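Local atomic coordinates of formylmethanofuran--tetrahydromethanopterin formyltransferase (PDB entry 1M5S), a protein that probably catalyses the reversible transfer of a formyl group from formylmethanofuran to tetrahydromethanopterin, an early step of methanogenesis from carbon dioxide. Residues Q87-I92 and G118-F123; C95-P100 and G147-E152; E129-I134 and K138-P143. All blocks are in the same frame, centred on the assembly; numbering follows the deposited sequence.

Interaction 1: residues Q87-I92 and G118-F123; sequences QLLERI and GFKLKF
Leu89 lays its two methyls over the side chain of Lys120 and reaches on to Leu121, a contact that joins helix 81-95 to helix 117-122 in this alpha/beta sandwich protein. The segment axes come no closer than 10.5 Å and cross at -50°, so the contact is made by side chains alone; the nearest CA atoms, of Leu89 and Leu121, are 7.5 Å apart. Leu89 lies crosswise on Lys120, with CD2 3.7 Å from Lys120 CD and CD1 3.9 Å from Lys120 CB. The lysine chain thus contributes its methylenes, while its NZ makes a weak, long ion pair with Glu85. Leu89 and Leu121 run antiparallel past one another, CD1 of the former 4.0 Å from CD2 of the latter. The other branch of Leu121, CD1, meets Ile92. There Ile92 CG1 lies beside the backbone N (chi1 -67°), which leaves CG2 anti to that N and 3.6 Å from Leu121 CD1. Ile92 packs as well on Val23 and Ile155, placing the helix pair on strands 12-26 and 147-170. Within helix 81-95, Arg91 NE donates to Gln87 OE1 in a nearly straight bond (162°).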
ATOM      1  N   GLN A  87     -17.396 -22.086   8.571  1.00 34.43           N
ATOM      2  CA  GLN A  87     -16.695 -20.825   8.346  1.00 33.03           C
ATOM      3  C   GLN A  87     -15.857 -20.886   7.082  1.00 31.25           C
ATOM      4  O   GLN A  87     -15.772 -19.914   6.337  1.00 34.07           O
ATOM      5  CB  GLN A  87     -15.797 -20.487   9.534  1.00 26.51           C
ATOM      6  CG  GLN A  87     -16.534 -19.885  10.699  1.00 25.97           C
ATOM      7  CD  GLN A  87     -17.320 -18.651  10.322  1.00 27.68           C
ATOM      8  OE1 GLN A  87     -16.747 -17.616  10.002  1.00 38.20           O
ATOM      9  NE2 GLN A  87     -18.644 -18.740  10.401  1.00 27.77           N
ATOM     10  N   LEU A  88     -15.258 -22.045   6.837  1.00 25.52           N
ATOM     11  CA  LEU A  88     -14.501 -22.272   5.617  1.00 31.34           C
ATOM     12  C   LEU A  88     -15.391 -22.150   4.386  1.00 37.11           C
ATOM     13  O   LEU A  88     -15.041 -21.457   3.431  1.00 27.00           O
ATOM     14  CB  LEU A  88     -13.855 -23.652   5.645  1.00 23.83           C
ATOM     15  CG  LEU A  88     -12.649 -23.775   6.570  1.00 32.02           C
ATOM     16  CD1 LEU A  88     -12.181 -25.217   6.617  1.00 33.53           C
ATOM     17  CD2 LEU A  88     -11.541 -22.871   6.079  1.00 29.50           C
ATOM     18  N   LEU A  89     -16.570 -22.760   4.446  1.00 35.88           N
ATOM     19  CA  LEU A  89     -17.512 -22.726   3.333  1.00 36.83           C
ATOM     20  C   LEU A  89     -17.939 -21.307   3.015  1.00 30.14           C
ATOM     21  O   LEU A  89     -17.825 -20.867   1.879  1.00 31.70           O
ATOM     22  CB  LEU A  89     -18.757 -23.581   3.637  1.00 35.41           C
ATOM     23  CG  LEU A  89     -18.844 -24.941   2.949  1.00 49.39           C
ATOM     24  CD1 LEU A  89     -18.642 -24.766   1.453  1.00 48.97           C
ATOM     25  CD2 LEU A  89     -17.786 -25.865   3.528  1.00 54.55           C
ATOM     26  N   GLU A  90     -18.360 -20.575   4.042  1.00 26.18           N
ATOM     27  CA  GLU A  90     -18.908 -19.239   3.865  1.00 21.98           C
ATOM     28  C   GLU A  90     -17.830 -18.211   3.483  1.00 28.68           C
ATOM     29  O   GLU A  90     -18.059 -17.352   2.636  1.00 26.40           O
ATOM     30  CB  GLU A  90     -19.627 -18.808   5.146  1.00 34.04           C
ATOM     31  CG  GLU A  90     -20.937 -19.560   5.373  1.00 42.59           C
ATOM     32  CD  GLU A  90     -21.645 -19.171   6.649  1.00 54.12           C
ATOM     33  OE1 GLU A  90     -21.743 -17.955   6.940  1.00 52.62           O
ATOM     34  OE2 GLU A  90     -22.140 -20.091   7.340  1.00 58.70           O
ATOM     35  N   ARG A  91     -16.640 -18.348   4.058  1.00 27.02           N
ATOM     36  CA  ARG A  91     -15.553 -17.365   3.869  1.00 32.89           C
ATOM     37  C   ARG A  91     -14.805 -17.575   2.539  1.00 26.04           C
ATOM     38  O   ARG A  91     -14.372 -16.613   1.888  1.00 33.59           O
ATOM     39  CB  ARG A  91     -14.557 -17.450   5.023  1.00 28.97           C
ATOM     40  CG  ARG A  91     -14.901 -16.494   6.171  1.00 30.34           C
ATOM     41  CD  ARG A  91     -14.208 -16.865   7.483  1.00 29.74           C
ATOM     42  NE  ARG A  91     -14.792 -16.199   8.659  1.00 26.03           N
ATOM     43  CZ  ARG A  91     -14.617 -14.902   8.949  1.00 34.13           C
ATOM     44  NH1 ARG A  91     -13.882 -14.109   8.158  1.00 29.04           N
ATOM     45  NH2 ARG A  91     -15.141 -14.298  10.025  1.00 34.20           N
ATOM     46  N   ILE A  92     -14.586 -18.834   2.172  1.00 22.69           N
ATOM     47  CA  ILE A  92     -13.959 -19.141   0.896  1.00 27.17           C
ATOM     48  C   ILE A  92     -14.956 -19.001  -0.254  1.00 31.87           C
ATOM     49  O   ILE A  92     -14.664 -18.368  -1.268  1.00 23.23           O
ATOM     50  CB  ILE A  92     -13.341 -20.535   0.908  1.00 25.86           C
ATOM     51  CG1 ILE A  92     -12.163 -20.556   1.882  1.00 35.03           C
ATOM     52  CG2 ILE A  92     -12.861 -20.904  -0.471  1.00 26.03           C
ATOM     53  CD1 ILE A  92     -11.386 -21.830   1.862  1.00 31.39           C
ATOM     54  N   GLY A 118     -13.564 -27.904  -1.278  1.00 24.73           N
ATOM     55  CA  GLY A 118     -13.518 -27.825  -2.728  1.00 29.24           C
ATOM     56  C   GLY A 118     -14.606 -28.642  -3.407  1.00 36.89           C
ATOM     57  O   GLY A 118     -15.161 -28.229  -4.427  1.00 31.05           O
ATOM     58  N   PHE A 119     -14.878 -29.827  -2.869  1.00 36.56           N
ATOM     59  CA  PHE A 119     -15.964 -30.666  -3.366  1.00 27.79           C
ATOM     60  C   PHE A 119     -17.285 -29.927  -3.194  1.00 27.29           C
ATOM     61  O   PHE A 119     -18.110 -29.900  -4.102  1.00 31.29           O
ATOM     62  CB  PHE A 119     -15.996 -32.002  -2.606  1.00 38.39           C
ATOM     63  CG  PHE A 119     -17.150 -32.897  -2.991  1.00 33.22           C
ATOM     64  CD1 PHE A 119     -18.380 -32.787  -2.344  1.00 36.31           C
ATOM     65  CD2 PHE A 119     -17.019 -33.822  -4.023  1.00 44.37           C
ATOM     66  CE1 PHE A 119     -19.468 -33.576  -2.723  1.00 41.69           C
ATOM     67  CE2 PHE A 119     -18.100 -34.620  -4.414  1.00 37.59           C
ATOM     68  CZ  PHE A 119     -19.327 -34.493  -3.761  1.00 35.61           C
ATOM     69  N   LYS A 120     -17.448 -29.268  -2.053  1.00 28.23           N
ATOM     70  CA  LYS A 120     -18.701 -28.603  -1.732  1.00 23.86           C
ATOM     71  C   LYS A 120     -18.903 -27.341  -2.559  1.00 33.21           C
ATOM     72  O   LYS A 120     -20.032 -26.977  -2.873  1.00 28.28           O
ATOM     73  CB  LYS A 120     -18.753 -28.269  -0.239  1.00 32.32           C
ATOM     74  CG  LYS A 120     -18.904 -29.488   0.659  1.00 35.29           C
ATOM     75  CD  LYS A 120     -18.945 -29.087   2.122  1.00 44.64           C
ATOM     76  CE  LYS A 120     -19.971 -29.897   2.900  1.00 48.82           C
ATOM     77  NZ  LYS A 120     -20.394 -29.186   4.140  1.00 51.61           N
ATOM     78  N   LEU A 121     -17.805 -26.694  -2.934  1.00 29.66           N
ATOM     79  CA  LEU A 121     -17.872 -25.446  -3.696  1.00 30.97           C
ATOM     80  C   LEU A 121     -18.137 -25.677  -5.183  1.00 30.65           C
ATOM     81  O   LEU A 121     -18.772 -24.844  -5.833  1.00 31.19           O
ATOM     82  CB  LEU A 121     -16.569 -24.645  -3.522  1.00 30.52           C
ATOM     83  CG  LEU A 121     -16.332 -23.960  -2.171  1.00 30.96           C
ATOM     84  CD1 LEU A 121     -14.998 -23.240  -2.184  1.00 31.02           C
ATOM     85  CD2 LEU A 121     -17.462 -22.984  -1.880  1.00 31.02           C
ATOM     86  N   LYS A 122     -17.721 -26.843  -5.686  1.00 30.20           N
ATOM     87  CA  LYS A 122     -17.840 -27.176  -7.107  1.00 31.65           C
ATOM     88  C   LYS A 122     -19.288 -27.147  -7.587  1.00 37.72           C
ATOM     89  O   LYS A 122     -19.552 -26.777  -8.729  1.00 35.49           O
ATOM     90  CB  LYS A 122     -17.214 -28.549  -7.408  1.00 37.42           C
ATOM     91  CG  LYS A 122     -18.111 -29.746  -7.099  1.00 44.01           C
ATOM     92  CD  LYS A 122     -17.503 -31.045  -7.590  1.00 46.04           C
ATOM     93  CE  LYS A 122     -18.374 -32.239  -7.239  1.00 48.48           C
ATOM     94  NZ  LYS A 122     -19.783 -32.089  -7.700  1.00 53.57           N
ATOM     95  N   PHE A 123     -20.216 -27.323  -6.651  1.00 30.93           N
ATOM     96  CA  PHE A 123     -21.657 -27.380  -6.968  1.00 31.35           C
ATOM     97  C   PHE A 123     -22.162 -26.045  -7.522  1.00 28.60           C
ATOM     98  O   PHE A 123     -23.240 -25.970  -8.130  1.00 24.08           O
ATOM     99  CB  PHE A 123     -22.449 -27.751  -5.722  1.00 31.26           C
ATOM    100  CG  PHE A 123     -22.318 -29.234  -5.421  1.00 39.37           C
ATOM    101  CD1 PHE A 123     -21.231 -29.693  -4.675  1.00 36.20           C
ATOM    102  CD2 PHE A 123     -23.273 -30.129  -5.908  1.00 45.60           C
ATOM    103  CE1 PHE A 123     -21.089 -31.059  -4.422  1.00 45.88           C
ATOM    104  CE2 PHE A 123     -23.130 -31.498  -5.659  1.00 48.08           C
ATOM    105  CZ  PHE A 123     -22.037 -31.963  -4.917  1.00 45.77           C
TER

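Interaction 2: residues C95-P100 and G147-E152; sequences CVLTAP and GDFLAE
Phe149 and Leu97 carry most of this contact, with a smaller share from Val96, and set the turn after helix 81-95 against the start of strand 147-170. Val96 to Ala99 form a type I beta turn, closed by Ala99 N bonding to Val96 O at 3.0 Å. One face of the Phe149 ring receives Leu97 CA, a backbone atom of that turn: it stands 3.8 Å from the ring centroid and 13° off the normal, a CH-pi contact centred on the ring. Phe149 CG is anti to the backbone N (chi1 173°), which places the ring under Leu97 CA. The Leu97 side chain runs nearly perpendicular to that of Phe149, its CG 3.8 Å from Phe149 CD2 and its CD1 equally near that carbon. Val96 CG1 is more distant, 4.4 Å from Phe149 CE1. An alanine here would remove the ring, and the Leu97 CA-H would probably lose its aromatic partner while a gap opened between turn and strand. Val104 also touches Phe149, and Ser204 of the second subunit packs on Leu97. With carbon-to-carbon contacts and one CH-pi approach between the segments, the junction relies on dispersion and shape.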
ATOM      1  N   CYS A  95     -15.919 -15.046  -0.308  1.00 25.30           N
ATOM      2  CA  CYS A  95     -14.854 -14.045  -0.256  1.00 21.39           C
ATOM      3  C   CYS A  95     -13.622 -14.382  -1.097  1.00 25.16           C
ATOM      4  O   CYS A  95     -12.755 -13.532  -1.301  1.00 20.18           O
ATOM      5  CB  CYS A  95     -14.434 -13.791   1.198  1.00 22.23           C
ATOM      6  SG  CYS A  95     -15.789 -13.272   2.285  1.00 28.70           S
ATOM      7  N   VAL A  96     -13.538 -15.617  -1.579  1.00 20.55           N
ATOM      8  CA  VAL A  96     -12.396 -16.038  -2.377  1.00 21.10           C
ATOM      9  C   VAL A  96     -12.820 -16.545  -3.762  1.00 27.36           C
ATOM     10  O   VAL A  96     -12.307 -16.089  -4.786  1.00 22.91           O
ATOM     11  CB  VAL A  96     -11.583 -17.112  -1.631  1.00 22.46           C
ATOM     12  CG1 VAL A  96     -10.380 -17.532  -2.455  1.00 21.88           C
ATOM     13  CG2 VAL A  96     -11.126 -16.570  -0.282  1.00 18.22           C
ATOM     14  N   LEU A  97     -13.841 -17.393  -3.792  1.00 22.89           N
ATOM     15  CA  LEU A  97     -14.462 -17.808  -5.043  1.00 20.77           C
ATOM     16  C   LEU A  97     -14.924 -16.591  -5.841  1.00 21.07           C
ATOM     17  O   LEU A  97     -14.797 -16.555  -7.062  1.00 28.34           O
ATOM     18  CB  LEU A  97     -15.654 -18.735  -4.755  1.00 20.49           C
ATOM     19  CG  LEU A  97     -16.432 -19.313  -5.944  1.00 29.04           C
ATOM     20  CD1 LEU A  97     -16.931 -20.698  -5.589  1.00 31.01           C
ATOM     21  CD2 LEU A  97     -17.588 -18.411  -6.320  1.00 25.06           C
ATOM     22  N   THR A  98     -15.366 -15.566  -5.126  1.00 22.42           N
ATOM     23  CA  THR A  98     -15.894 -14.343  -5.727  1.00 18.57           C
ATOM     24  C   THR A  98     -14.818 -13.291  -6.020  1.00 16.45           C
ATOM     25  O   THR A  98     -15.104 -12.261  -6.638  1.00 16.49           O
ATOM     26  CB  THR A  98     -16.932 -13.706  -4.803  1.00 29.73           C
ATOM     27  OG1 THR A  98     -16.325 -13.423  -3.536  1.00 25.64           O
ATOM     28  CG2 THR A  98     -18.101 -14.649  -4.595  1.00 23.15           C
ATOM     29  N   ALA A  99     -13.606 -13.525  -5.523  1.00 16.84           N
ATOM     30  CA  ALA A  99     -12.508 -12.573  -5.666  1.00 14.43           C
ATOM     31  C   ALA A  99     -11.705 -12.835  -6.941  1.00 16.30           C
ATOM     32  O   ALA A  99     -11.513 -13.983  -7.340  1.00 19.20           O
ATOM     33  CB  ALA A  99     -11.595 -12.651  -4.447  1.00 19.74           C
ATOM     34  N   PRO A 100     -11.221 -11.763  -7.597  1.00 19.08           N
ATOM     35  CA  PRO A 100     -10.460 -11.865  -8.846  1.00 15.67           C
ATOM     36  C   PRO A 100      -9.221 -12.765  -8.780  1.00 14.56           C
ATOM     37  O   PRO A 100      -8.359 -12.591  -7.923  1.00 17.46           O
ATOM     38  CB  PRO A 100     -10.076 -10.415  -9.142  1.00 17.87           C
ATOM     39  CG  PRO A 100     -11.160  -9.622  -8.519  1.00 17.25           C
ATOM     40  CD  PRO A 100     -11.480 -10.358  -7.241  1.00 13.75           C
ATOM     41  N   GLY A 147     -13.242 -16.665 -15.642  1.00 22.31           N
ATOM     42  CA  GLY A 147     -12.457 -17.821 -16.042  1.00 21.64           C
ATOM     43  C   GLY A 147     -12.824 -19.044 -15.221  1.00 24.07           C
ATOM     44  O   GLY A 147     -13.997 -19.260 -14.931  1.00 22.06           O
ATOM     45  N   ASP A 148     -11.833 -19.872 -14.900  1.00 24.76           N
ATOM     46  CA  ASP A 148     -12.039 -21.056 -14.061  1.00 25.40           C
ATOM     47  C   ASP A 148     -11.488 -20.807 -12.653  1.00 27.96           C
ATOM     48  O   ASP A 148     -10.335 -20.390 -12.494  1.00 25.94           O
ATOM     49  CB  ASP A 148     -11.329 -22.272 -14.670  1.00 25.01           C
ATOM     50  CG  ASP A 148     -11.933 -22.712 -16.001  1.00 31.18           C
ATOM     51  OD1 ASP A 148     -13.177 -22.771 -16.114  1.00 34.87           O
ATOM     52  OD2 ASP A 148     -11.158 -23.101 -16.905  1.00 33.21           O
ATOM     53  N   PHE A 149     -12.330 -20.996 -11.640  1.00 24.35           N
ATOM     54  CA  PHE A 149     -11.872 -20.970 -10.255  1.00 23.51           C
ATOM     55  C   PHE A 149     -11.387 -22.367  -9.852  1.00 27.65           C
ATOM     56  O   PHE A 149     -12.082 -23.357 -10.062  1.00 28.13           O
ATOM     57  CB  PHE A 149     -13.003 -20.507  -9.332  1.00 28.84           C
ATOM     58  CG  PHE A 149     -12.676 -20.599  -7.863  1.00 30.28           C
ATOM     59  CD1 PHE A 149     -11.626 -19.864  -7.320  1.00 26.70           C
ATOM     60  CD2 PHE A 149     -13.432 -21.412  -7.018  1.00 35.32           C
ATOM     61  CE1 PHE A 149     -11.332 -19.932  -5.961  1.00 24.92           C
ATOM     62  CE2 PHE A 149     -13.147 -21.488  -5.650  1.00 24.22           C
ATOM     63  CZ  PHE A 149     -12.094 -20.745  -5.122  1.00 32.51           C
ATOM     64  N   LEU A 150     -10.156 -22.447  -9.360  1.00 22.73           N
ATOM     65  CA  LEU A 150      -9.575 -23.715  -8.939  1.00 26.23           C
ATOM     66  C   LEU A 150      -9.604 -23.843  -7.416  1.00 27.97           C
ATOM     67  O   LEU A 150      -9.254 -22.906  -6.702  1.00 19.61           O
ATOM     68  CB  LEU A 150      -8.139 -23.834  -9.456  1.00 27.34           C
ATOM     69  CG  LEU A 150      -7.922 -24.398 -10.870  1.00 32.41           C
ATOM     70  CD1 LEU A 150      -9.010 -23.952 -11.819  1.00 33.24           C
ATOM     71  CD2 LEU A 150      -6.566 -23.957 -11.379  1.00 25.42           C
ATOM     72  N   ALA A 151     -10.110 -24.974  -6.928  1.00 24.27           N
ATOM     73  CA  ALA A 151     -10.182 -25.235  -5.490  1.00 22.67           C
ATOM     74  C   ALA A 151      -9.817 -26.688  -5.185  1.00 32.13           C
ATOM     75  O   ALA A 151     -10.509 -27.612  -5.613  1.00 30.53           O
ATOM     76  CB  ALA A 151     -11.592 -24.922  -4.962  1.00 17.49           C
ATOM     77  N   GLU A 152      -8.739 -26.887  -4.434  1.00 29.77           N
ATOM     78  CA  GLU A 152      -8.362 -28.226  -3.977  1.00 29.53           C
ATOM     79  C   GLU A 152      -9.521 -28.881  -3.220  1.00 22.86           C
ATOM     80  O   GLU A 152     -10.351 -28.192  -2.615  1.00 26.30           O
ATOM     81  CB  GLU A 152      -7.133 -28.149  -3.073  1.00 31.74           C
ATOM     82  CG  GLU A 152      -6.603 -29.502  -2.619  1.00 34.97           C
ATOM     83  CD  GLU A 152      -5.146 -29.453  -2.192  1.00 39.94           C
ATOM     84  OE1 GLU A 152      -4.521 -28.378  -2.303  1.00 32.70           O
ATOM     85  OE2 GLU A 152      -4.618 -30.498  -1.754  1.00 36.58           O
TER

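Interaction 3: residues E129-I134 and K138-P143; sequences ESETQI and KVYKVP
A beta hairpin is formed here by strands 130-134 and 137-144, and its register follows from four antiparallel bridges. Ser130 with Lys141 and Thr132 with Val139 are hydrogen-bonded pairs; Glu131 with Tyr140 and Gln133 with Lys138 are non-hydrogen-bonded pairs. In the first, Ser130 N to Lys141 O (3.0 Å) and Lys141 N to Ser130 O close the ring. In the second, Thr132 N bonds to Val139 O, and Val139 N answers to Thr132 O. The segment axes run at 137° to each other, consistent with a strongly twisted pair. On its other edge strand 137-144 pairs with strand 147-170, Tyr140 with Ala151 and Val142 with Phe149, and Tyr140 packs on Phe119 of helix 117-122.

The two faces differ in character. On the face of Thr132 and Val139, Ile134 swings its CD1 methyl across to lie 3.6 Å from Val139 CG2, and Leu150 of strand 147-170 adds to this apolar patch by touching Ile134. Ser130 OG sits 3.5 Å from Lys141 CB on the same face.

On the other face, the side chains of Glu131 and Tyr140 extend alongside each other, carboxylate and ring planes 65° apart. Glu131 CG is anti to the backbone N (chi1 -167°) and the chain continues extended, which brings the carboxylate level with the phenol end. A water donates to Glu131 OE2 at 2.7 Å and also bonds Tyr140 OH at 2.8 Å. Lys138 crosses beside the carboxylate, its CE methylene 3.5 Å from Glu131 OE1, but its NZ is beyond salt-bridge range of it and makes a weak, long ion pair with Glu153. The lysine charge would probably act on the carboxylate at a distance, whereas a water bridges the Glu131 and Tyr140 side chains.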
ATOM      1  N   GLU A 129     -18.803 -28.152 -13.620  1.00 25.68           N
ATOM      2  CA  GLU A 129     -17.557 -28.450 -12.912  1.00 28.03           C
ATOM      3  C   GLU A 129     -16.736 -29.514 -13.612  1.00 36.35           C
ATOM      4  O   GLU A 129     -17.274 -30.442 -14.215  1.00 38.60           O
ATOM      5  CB  GLU A 129     -17.822 -28.935 -11.488  1.00 41.12           C
ATOM      6  CG  GLU A 129     -19.149 -28.532 -10.920  1.00 51.51           C
ATOM      7  CD  GLU A 129     -20.171 -29.636 -10.959  1.00 41.40           C
ATOM      8  OE1 GLU A 129     -19.853 -30.781 -10.577  1.00 43.15           O
ATOM      9  OE2 GLU A 129     -21.316 -29.338 -11.331  1.00 59.32           O
ATOM     10  N   SER A 130     -15.426 -29.422 -13.429  1.00 31.10           N
ATOM     11  CA  SER A 130     -14.492 -30.418 -13.929  1.00 37.27           C
ATOM     12  C   SER A 130     -13.575 -30.788 -12.777  1.00 39.20           C
ATOM     13  O   SER A 130     -13.596 -30.157 -11.719  1.00 35.56           O
ATOM     14  CB  SER A 130     -13.653 -29.853 -15.088  1.00 29.63           C
ATOM     15  OG  SER A 130     -14.103 -28.567 -15.490  1.00 47.26           O
ATOM     16  N   GLU A 131     -12.737 -31.788 -13.004  1.00 43.26           N
ATOM     17  CA  GLU A 131     -11.767 -32.200 -12.012  1.00 43.75           C
ATOM     18  C   GLU A 131     -10.411 -32.298 -12.688  1.00 42.40           C
ATOM     19  O   GLU A 131     -10.288 -32.860 -13.775  1.00 44.94           O
ATOM     20  CB  GLU A 131     -12.173 -33.547 -11.428  1.00 48.00           C
ATOM     21  CG  GLU A 131     -11.424 -33.926 -10.176  1.00 58.11           C
ATOM     22  CD  GLU A 131     -11.523 -35.403  -9.885  1.00 60.56           C
ATOM     23  OE1 GLU A 131     -10.462 -36.052  -9.765  1.00 59.46           O
ATOM     24  OE2 GLU A 131     -12.659 -35.918  -9.814  1.00 58.04           O
ATOM     25  N   THR A 132      -9.420 -31.645 -12.096  1.00 32.57           N
ATOM     26  CA  THR A 132      -8.077 -31.635 -12.651  1.00 34.12           C
ATOM     27  C   THR A 132      -7.059 -31.939 -11.550  1.00 35.42           C
ATOM     28  O   THR A 132      -7.431 -32.236 -10.408  1.00 36.83           O
ATOM     29  CB  THR A 132      -7.759 -30.261 -13.333  1.00 40.05           C
ATOM     30  OG1 THR A 132      -6.453 -30.298 -13.919  1.00 43.31           O
ATOM     31  CG2 THR A 132      -7.834 -29.113 -12.332  1.00 33.38           C
ATOM     32  N   GLN A 133      -5.783 -31.919 -11.922  1.00 32.23           N
ATOM     33  CA  GLN A 133      -4.700 -32.211 -10.998  1.00 37.72           C
ATOM     34  C   GLN A 133      -3.595 -31.164 -11.111  1.00 40.26           C
ATOM     35  O   GLN A 133      -2.925 -31.066 -12.144  1.00 40.55           O
ATOM     36  CB  GLN A 133      -4.129 -33.595 -11.296  1.00 42.09           C
ATOM     37  CG  GLN A 133      -2.951 -33.976 -10.442  1.00 49.52           C
ATOM     38  CD  GLN A 133      -3.032 -35.408  -9.978  1.00 60.42           C
ATOM     39  OE1 GLN A 133      -4.059 -35.842  -9.446  1.00 60.26           O
ATOM     40  NE2 GLN A 133      -1.954 -36.160 -10.185  1.00 51.36           N
ATOM     41  N   ILE A 134      -3.402 -30.396 -10.039  1.00 38.92           N
ATOM     42  CA  ILE A 134      -2.306 -29.428  -9.972  1.00 36.06           C
ATOM     43  C   ILE A 134      -1.229 -29.855  -8.960  1.00 36.57           C
ATOM     44  O   ILE A 134      -1.491 -29.983  -7.757  1.00 33.42           O
ATOM     45  CB  ILE A 134      -2.846 -27.998  -9.639  1.00 36.99           C
ATOM     46  CG1 ILE A 134      -3.637 -27.453 -10.831  1.00 38.39           C
ATOM     47  CG2 ILE A 134      -1.699 -27.032  -9.361  1.00 36.38           C
ATOM     48  CD1 ILE A 134      -5.075 -27.168 -10.531  1.00 44.81           C
ATOM     49  N   LYS A 138      -5.457 -32.864  -5.995  1.00 37.65           N
ATOM     50  CA  LYS A 138      -6.772 -33.014  -6.606  1.00 34.05           C
ATOM     51  C   LYS A 138      -7.564 -31.712  -6.503  1.00 30.68           C
ATOM     52  O   LYS A 138      -7.951 -31.286  -5.406  1.00 30.56           O
ATOM     53  CB  LYS A 138      -7.543 -34.145  -5.922  1.00 38.17           C
ATOM     54  CG  LYS A 138      -8.924 -34.402  -6.506  1.00 44.10           C
ATOM     55  CD  LYS A 138      -9.546 -35.658  -5.915  1.00 47.67           C
ATOM     56  CE  LYS A 138     -11.009 -35.781  -6.296  1.00 53.71           C
ATOM     57  NZ  LYS A 138     -11.623 -37.010  -5.709  1.00 61.46           N
ATOM     58  N   VAL A 139      -7.902 -31.156  -7.666  1.00 31.97           N
ATOM     59  CA  VAL A 139      -8.496 -29.824  -7.762  1.00 29.09           C
ATOM     60  C   VAL A 139      -9.783 -29.825  -8.593  1.00 26.69           C
ATOM     61  O   VAL A 139      -9.880 -30.490  -9.624  1.00 35.43           O
ATOM     62  CB  VAL A 139      -7.492 -28.816  -8.377  1.00 28.73           C
ATOM     63  CG1 VAL A 139      -8.146 -27.454  -8.543  1.00 35.44           C
ATOM     64  CG2 VAL A 139      -6.252 -28.724  -7.513  1.00 31.55           C
ATOM     65  N   TYR A 140     -10.743 -29.019  -8.170  1.00 24.43           N
ATOM     66  CA  TYR A 140     -12.018 -28.863  -8.881  1.00 25.24           C
ATOM     67  C   TYR A 140     -12.024 -27.540  -9.634  1.00 34.27           C
ATOM     68  O   TYR A 140     -11.601 -26.503  -9.102  1.00 29.59           O
ATOM     69  CB  TYR A 140     -13.187 -28.883  -7.898  1.00 28.10           C
ATOM     70  CG  TYR A 140     -13.430 -30.274  -7.335  1.00 33.47           C
ATOM     71  CD1 TYR A 140     -14.074 -31.237  -8.117  1.00 38.63           C
ATOM     72  CD2 TYR A 140     -13.000 -30.580  -6.044  1.00 36.71           C
ATOM     73  CE1 TYR A 140     -14.269 -32.526  -7.611  1.00 39.33           C
ATOM     74  CE2 TYR A 140     -13.188 -31.869  -5.538  1.00 45.03           C
ATOM     75  CZ  TYR A 140     -13.820 -32.843  -6.323  1.00 43.86           C
ATOM     76  OH  TYR A 140     -13.990 -34.100  -5.835  1.00 45.08           O
ATOM     77  N   LYS A 141     -12.407 -27.612 -10.907  1.00 28.43           N
ATOM     78  CA  LYS A 141     -12.583 -26.432 -11.752  1.00 31.23           C
ATOM     79  C   LYS A 141     -14.040 -25.992 -11.704  1.00 26.10           C
ATOM     80  O   LYS A 141     -14.937 -26.760 -12.050  1.00 28.55           O
ATOM     81  CB  LYS A 141     -12.203 -26.764 -13.198  1.00 29.83           C
ATOM     82  CG  LYS A 141     -10.827 -26.317 -13.614  1.00 42.63           C
ATOM     83  CD  LYS A 141     -10.735 -26.227 -15.134  1.00 43.58           C
ATOM     84  CE  LYS A 141      -9.561 -27.029 -15.665  1.00 53.64           C
ATOM     85  NZ  LYS A 141      -9.607 -27.113 -17.152  1.00 58.06           N
ATOM     86  N   VAL A 142     -14.262 -24.731 -11.346  1.00 24.62           N
ATOM     87  CA  VAL A 142     -15.596 -24.150 -11.311  1.00 26.03           C
ATOM     88  C   VAL A 142     -15.639 -22.959 -12.280  1.00 28.18           C
ATOM     89  O   VAL A 142     -15.129 -21.877 -11.974  1.00 24.43           O
ATOM     90  CB  VAL A 142     -15.962 -23.678  -9.866  1.00 29.02           C
ATOM     91  CG1 VAL A 142     -17.371 -23.107  -9.829  1.00 25.83           C
ATOM     92  CG2 VAL A 142     -15.817 -24.833  -8.888  1.00 31.91           C
ATOM     93  N   PRO A 143     -16.186 -23.168 -13.496  1.00 28.52           N
ATOM     94  CA  PRO A 143     -16.337 -22.073 -14.458  1.00 25.75           C
ATOM     95  C   PRO A 143     -17.132 -20.887 -13.915  1.00 27.53           C
ATOM     96  O   PRO A 143     -18.247 -21.040 -13.418  1.00 27.27           O
ATOM     97  CB  PRO A 143     -17.037 -22.739 -15.639  1.00 29.18           C
ATOM     98  CG  PRO A 143     -16.546 -24.143 -15.593  1.00 25.65           C
ATOM     99  CD  PRO A 143     -16.487 -24.471 -14.118  1.00 28.83           C
TER
HETATM  100  O   HOH W   1     -14.404 -36.025  -7.768  1.00 46.36           O

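Overall arrangement
From the N terminus, helix 81-95 leads directly into the turn at 95-100, and Ile92 O is probably hydrogen-bonded to Leu97 N where interactions 1 and 2 meet. The chain then returns through helix 117-122 to close interaction 1 on 87-92. Next, the short hairpin of interaction 3 follows in series, its whole loop lying within the larger one that 147-152 closes with 95-100. Interactions 1 and 2 cross, because their segments alternate along the chain. The salt bridge from Lys122 to Glu129 ties helix to hairpin, and strand 137-144 pairs with strand 147-170. All three contacts touch a second subunit of the homotetramer.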